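Local coordinates for uncharacterized protein (Bacteroides ovatus CL02T12C04, PDB 6PTM), which probably acts as an exo-carrageenase of glycoside hydrolase family 42, trimming sugar units from the chain ends of carrageenan, at residues N190-N204 / S223-W237. Sequence-based numbering, arbitrary orientation.
With EDO (1,2-ethanediol), chain B.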
# COMPACT_ATOMS: atom_id res chain seq x y z
N ASN A 190 -16.62 10.34 -0.26
CA ASN A 190 -17.50 10.55 0.92
C ASN A 190 -17.07 9.63 2.07
O ASN A 190 -17.91 8.94 2.69
CB ASN A 190 -18.97 10.45 0.50
CG ASN A 190 -19.90 10.93 1.59
OD1 ASN A 190 -19.48 11.68 2.45
ND2 ASN A 190 -21.17 10.58 1.48
N LEU A 191 -15.79 9.64 2.39
CA LEU A 191 -15.23 8.80 3.48
C LEU A 191 -15.56 9.45 4.83
O LEU A 191 -15.16 10.60 5.06
CB LEU A 191 -13.73 8.69 3.30
CG LEU A 191 -13.04 7.75 4.29
CD1 LEU A 191 -13.47 6.30 4.05
CD2 LEU A 191 -11.53 7.90 4.14
N ASP A 192 -16.26 8.70 5.67
CA ASP A 192 -16.65 9.14 7.03
C ASP A 192 -15.58 8.60 7.98
O ASP A 192 -14.58 8.00 7.51
CB ASP A 192 -18.04 8.61 7.38
CG ASP A 192 -18.84 9.42 8.40
OD1 ASP A 192 -18.21 10.15 9.23
OD2 ASP A 192 -20.08 9.26 8.39
N GLY A 193 -15.83 8.75 9.27
CA GLY A 193 -15.00 8.14 10.31
C GLY A 193 -15.02 8.93 11.59
O GLY A 193 -15.87 9.83 11.76
N PHE A 194 -14.18 8.51 12.52
CA PHE A 194 -14.14 9.04 13.89
C PHE A 194 -12.70 8.96 14.39
O PHE A 194 -12.02 7.96 14.11
CB PHE A 194 -15.14 8.30 14.78
CG PHE A 194 -15.26 8.97 16.12
CD1 PHE A 194 -16.00 10.14 16.26
CD2 PHE A 194 -14.58 8.49 17.23
CE1 PHE A 194 -16.06 10.80 17.48
CE2 PHE A 194 -14.66 9.14 18.46
CZ PHE A 194 -15.41 10.29 18.59
N PHE A 195 -12.23 10.03 15.03
CA PHE A 195 -10.85 10.13 15.58
C PHE A 195 -10.96 10.05 17.10
O PHE A 195 -11.78 10.74 17.67
CB PHE A 195 -10.23 11.47 15.19
CG PHE A 195 -8.90 11.74 15.85
CD1 PHE A 195 -8.82 12.46 17.04
CD2 PHE A 195 -7.73 11.26 15.29
CE1 PHE A 195 -7.59 12.70 17.63
CE2 PHE A 195 -6.50 11.51 15.88
CZ PHE A 195 -6.44 12.21 17.06
N MET A 196 -10.13 9.25 17.74
CA MET A 196 -10.00 9.33 19.22
C MET A 196 -8.55 9.07 19.63
O MET A 196 -7.75 8.65 18.78
CB MET A 196 -10.93 8.33 19.90
CG MET A 196 -10.71 6.92 19.49
SD MET A 196 -12.01 5.98 20.29
CE MET A 196 -11.51 4.35 19.75
N THR A 197 -8.25 9.36 20.89
CA THR A 197 -6.90 9.35 21.48
C THR A 197 -7.02 8.87 22.93
O THR A 197 -8.06 9.16 23.60
CB THR A 197 -6.26 10.74 21.35
OG1 THR A 197 -4.99 10.62 21.97
CG2 THR A 197 -7.05 11.86 21.97
N ASN A 198 -5.98 8.20 23.42
CA ASN A 198 -5.96 7.85 24.85
C ASN A 198 -6.07 9.12 25.72
O ASN A 198 -6.49 8.99 26.85
CB ASN A 198 -4.76 6.97 25.18
CG ASN A 198 -4.92 5.61 24.54
OD1 ASN A 198 -5.79 4.85 24.91
ND2 ASN A 198 -4.06 5.31 23.60
N ALA A 199 -5.73 10.31 25.22
CA ALA A 199 -5.89 11.55 26.02
C ALA A 199 -7.37 11.80 26.31
O ALA A 199 -7.68 12.61 27.20
CB ALA A 199 -5.25 12.74 25.34
N ASN A 200 -8.29 11.13 25.60
CA ASN A 200 -9.75 11.32 25.84
C ASN A 200 -10.16 10.53 27.08
O ASN A 200 -11.34 10.65 27.48
CB ASN A 200 -10.62 10.87 24.66
CG ASN A 200 -10.37 11.61 23.36
OD1 ASN A 200 -10.45 11.00 22.30
ND2 ASN A 200 -10.10 12.90 23.44
N VAL A 201 -9.26 9.68 27.62
CA VAL A 201 -9.47 9.05 28.95
C VAL A 201 -8.96 10.06 29.98
O VAL A 201 -7.71 10.22 30.08
CB VAL A 201 -8.76 7.68 29.11
CG1 VAL A 201 -9.05 7.08 30.48
CG2 VAL A 201 -9.13 6.70 28.02
N ILE A 202 -9.86 10.73 30.70
CA ILE A 202 -9.50 11.94 31.49
C ILE A 202 -9.19 11.55 32.95
O ILE A 202 -8.73 12.43 33.65
CB ILE A 202 -10.56 13.07 31.38
CG1 ILE A 202 -11.88 12.70 32.07
CG2 ILE A 202 -10.75 13.47 29.92
CD1 ILE A 202 -12.95 13.76 31.96
N ASN A 203 -9.40 10.30 33.37
CA ASN A 203 -9.01 9.96 34.76
C ASN A 203 -8.69 8.47 34.92
O ASN A 203 -8.94 7.67 34.01
CB ASN A 203 -9.99 10.46 35.83
CG ASN A 203 -11.40 9.95 35.66
OD1 ASN A 203 -11.62 8.79 35.37
ND2 ASN A 203 -12.37 10.82 35.87
N ASN A 204 -8.23 8.12 36.13
CA ASN A 204 -7.87 6.74 36.53
C ASN A 204 -9.10 5.83 36.53
O ASN A 204 -8.91 4.62 36.41
CB ASN A 204 -7.09 6.70 37.84
CG ASN A 204 -6.48 5.34 38.10
OD1 ASN A 204 -5.79 4.80 37.26
ND2 ASN A 204 -6.75 4.79 39.27
N SER A 223 -21.66 7.69 6.17
CA SER A 223 -21.10 7.00 4.99
C SER A 223 -20.01 6.04 5.43
O SER A 223 -19.62 6.07 6.64
CB SER A 223 -20.61 7.98 3.95
OG SER A 223 -19.72 8.91 4.54
N ILE A 224 -19.54 5.19 4.51
CA ILE A 224 -18.54 4.18 4.88
C ILE A 224 -17.32 4.95 5.38
O ILE A 224 -16.99 6.00 4.81
CB ILE A 224 -18.22 3.18 3.76
CG1 ILE A 224 -17.49 1.98 4.35
CG2 ILE A 224 -17.47 3.87 2.62
CD1 ILE A 224 -17.38 0.77 3.42
N GLY A 225 -16.75 4.49 6.48
CA GLY A 225 -15.72 5.25 7.20
C GLY A 225 -14.85 4.34 8.04
O GLY A 225 -15.09 3.10 8.11
N PHE A 226 -13.84 4.94 8.64
CA PHE A 226 -12.97 4.19 9.58
C PHE A 226 -12.72 5.02 10.85
O PHE A 226 -12.89 6.26 10.89
CB PHE A 226 -11.70 3.76 8.86
CG PHE A 226 -10.64 4.81 8.71
CD1 PHE A 226 -10.73 5.76 7.72
CD2 PHE A 226 -9.52 4.80 9.51
CE1 PHE A 226 -9.75 6.71 7.54
CE2 PHE A 226 -8.51 5.73 9.31
CZ PHE A 226 -8.62 6.68 8.32
N VAL A 227 -12.38 4.29 11.91
CA VAL A 227 -12.03 4.87 13.24
C VAL A 227 -10.51 4.94 13.35
O VAL A 227 -9.82 3.94 13.08
CB VAL A 227 -12.65 4.05 14.38
CG1 VAL A 227 -12.32 4.65 15.74
CG2 VAL A 227 -14.15 3.90 14.20
N PHE A 228 -10.00 6.10 13.69
CA PHE A 228 -8.54 6.39 13.78
C PHE A 228 -8.16 6.39 15.25
O PHE A 228 -8.62 7.30 15.98
CB PHE A 228 -8.28 7.73 13.11
CG PHE A 228 -6.83 8.08 12.92
CD1 PHE A 228 -6.02 8.42 13.99
CD2 PHE A 228 -6.29 8.17 11.64
CE1 PHE A 228 -4.69 8.75 13.78
CE2 PHE A 228 -4.97 8.56 11.44
CZ PHE A 228 -4.18 8.86 12.51
N LEU A 229 -7.35 5.42 15.70
CA LEU A 229 -6.79 5.44 17.08
C LEU A 229 -5.45 6.16 17.07
O LEU A 229 -4.51 5.65 16.41
CB LEU A 229 -6.62 4.02 17.60
CG LEU A 229 -7.87 3.40 18.20
CD1 LEU A 229 -8.85 3.05 17.11
CD2 LEU A 229 -7.51 2.16 19.05
N ASN A 230 -5.39 7.28 17.77
CA ASN A 230 -4.16 8.08 18.01
C ASN A 230 -3.40 7.52 19.20
O ASN A 230 -4.07 7.14 20.19
CB ASN A 230 -4.47 9.55 18.29
CG ASN A 230 -3.27 10.25 18.91
OD1 ASN A 230 -3.07 10.16 20.13
ND2 ASN A 230 -2.49 10.91 18.05
N HIS A 231 -2.07 7.46 19.10
CA HIS A 231 -1.19 6.93 20.17
C HIS A 231 -0.06 7.91 20.53
O HIS A 231 0.79 7.51 21.34
CB HIS A 231 -0.66 5.54 19.78
CG HIS A 231 -1.74 4.50 19.71
ND1 HIS A 231 -2.30 3.96 20.83
CD2 HIS A 231 -2.36 3.93 18.65
CE1 HIS A 231 -3.23 3.08 20.47
NE2 HIS A 231 -3.28 3.04 19.13
N SER A 232 0.00 9.10 19.93
CA SER A 232 1.08 10.09 20.22
C SER A 232 0.76 10.90 21.48
O SER A 232 1.69 11.46 22.04
CB SER A 232 1.30 11.00 19.06
OG SER A 232 0.14 11.73 18.78
N ASN A 233 -0.49 10.94 21.91
CA ASN A 233 -0.98 11.84 22.97
C ASN A 233 -1.51 10.96 24.10
O ASN A 233 -2.64 10.48 24.01
CB ASN A 233 -2.03 12.82 22.40
CG ASN A 233 -2.43 13.90 23.39
OD1 ASN A 233 -1.94 13.93 24.53
ND2 ASN A 233 -3.34 14.78 22.99
N PHE A 234 -0.69 10.72 25.12
CA PHE A 234 -1.06 9.86 26.26
C PHE A 234 -1.46 10.78 27.42
O PHE A 234 -0.81 11.80 27.64
CB PHE A 234 0.08 8.89 26.50
CG PHE A 234 -0.28 7.82 27.47
CD1 PHE A 234 -1.07 6.75 27.06
CD2 PHE A 234 0.15 7.87 28.78
CE1 PHE A 234 -1.42 5.76 27.96
CE2 PHE A 234 -0.23 6.87 29.68
CZ PHE A 234 -0.99 5.82 29.26
N PRO A 235 -2.54 10.50 28.18
CA PRO A 235 -3.06 11.50 29.12
C PRO A 235 -2.09 11.87 30.27
O PRO A 235 -1.48 10.98 30.86
CB PRO A 235 -4.35 10.87 29.66
CG PRO A 235 -4.13 9.38 29.45
CD PRO A 235 -3.32 9.26 28.17
N LYS A 236 -1.97 13.17 30.57
CA LYS A 236 -1.01 13.70 31.56
C LYS A 236 -1.28 13.08 32.94
O LYS A 236 -0.33 12.81 33.66
CB LYS A 236 -1.04 15.24 31.60
CG LYS A 236 -0.35 15.89 30.41
CD LYS A 236 1.16 15.75 30.43
CE LYS A 236 1.81 15.93 29.08
NZ LYS A 236 1.47 17.26 28.51
N TRP A 237 -2.53 12.84 33.32
CA TRP A 237 -2.78 12.28 34.67
C TRP A 237 -2.06 10.93 34.80
O TRP A 237 -1.57 10.63 35.91
CB TRP A 237 -4.28 12.16 34.97
CG TRP A 237 -4.96 11.13 34.12
CD1 TRP A 237 -5.70 11.36 32.99
CD2 TRP A 237 -4.98 9.71 34.34
NE1 TRP A 237 -6.18 10.17 32.49
CE2 TRP A 237 -5.72 9.15 33.28
CE3 TRP A 237 -4.41 8.85 35.29
CZ2 TRP A 237 -5.92 7.78 33.16
CZ3 TRP A 237 -4.59 7.49 35.16
CH2 TRP A 237 -5.35 6.97 34.12
C1 EDO B . -2.13 11.49 14.29
O1 EDO B . -3.08 11.38 15.34
C2 EDO B . -1.13 10.41 14.43
O2 EDO B . -0.37 10.45 15.65
O HOH W 1 -3.25 8.13 22.70
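Asn230 OD1 is gripped by two donors. Thr197 OG1, a hydroxyl beside the amide, reaches it from above the carbonyl plane at 2.7 Å, while the backbone N of Asn233 meets a lone pair in that plane, closing an Asx motif. With CG anti to the backbone N (chi1 164°), the Asn230 amide lies alongside Thr197; its ND2 donates to Ser232 OG, in the amide plane, and to O1 of an ethanediol probably picked up from the crystallisation liquor. The OD1 bonds and Ser232 set the amide's rotation. Asparagine suits the place because its short side chain lets OD1 reach the backbone N three residues on while ND2 reaches Ser232. Further back on the same sheet face, Phe195 CD2 lies 3.6 Å from Phe228 CD1, the two rings side by side with their planes 35° apart. On the other face the extended Met196 chain brings CE to Leu229 CD1 (4.0 Å), near helix 261-278. At the strand starts, Ser223 OG donates to Asn190 O at 2.6 Å, and Ser223 N meets the anti lone pair of Asp192 OD2 at 3.1 Å; OD1 of that aspartate pairs with Lys219. Beyond the strands, tryptophan supplies both an N-H and a broad face: Trp237 NE1 donates in its ring plane to Val201 O at 2.9 Å, and the Asn203-Asn204 backbone crosses one indole face. Parallel neighbours joined through helix 210-218 make this a beta-alpha-beta unit, consistent with the (beta/alpha)8 barrel of family 42 enzymes.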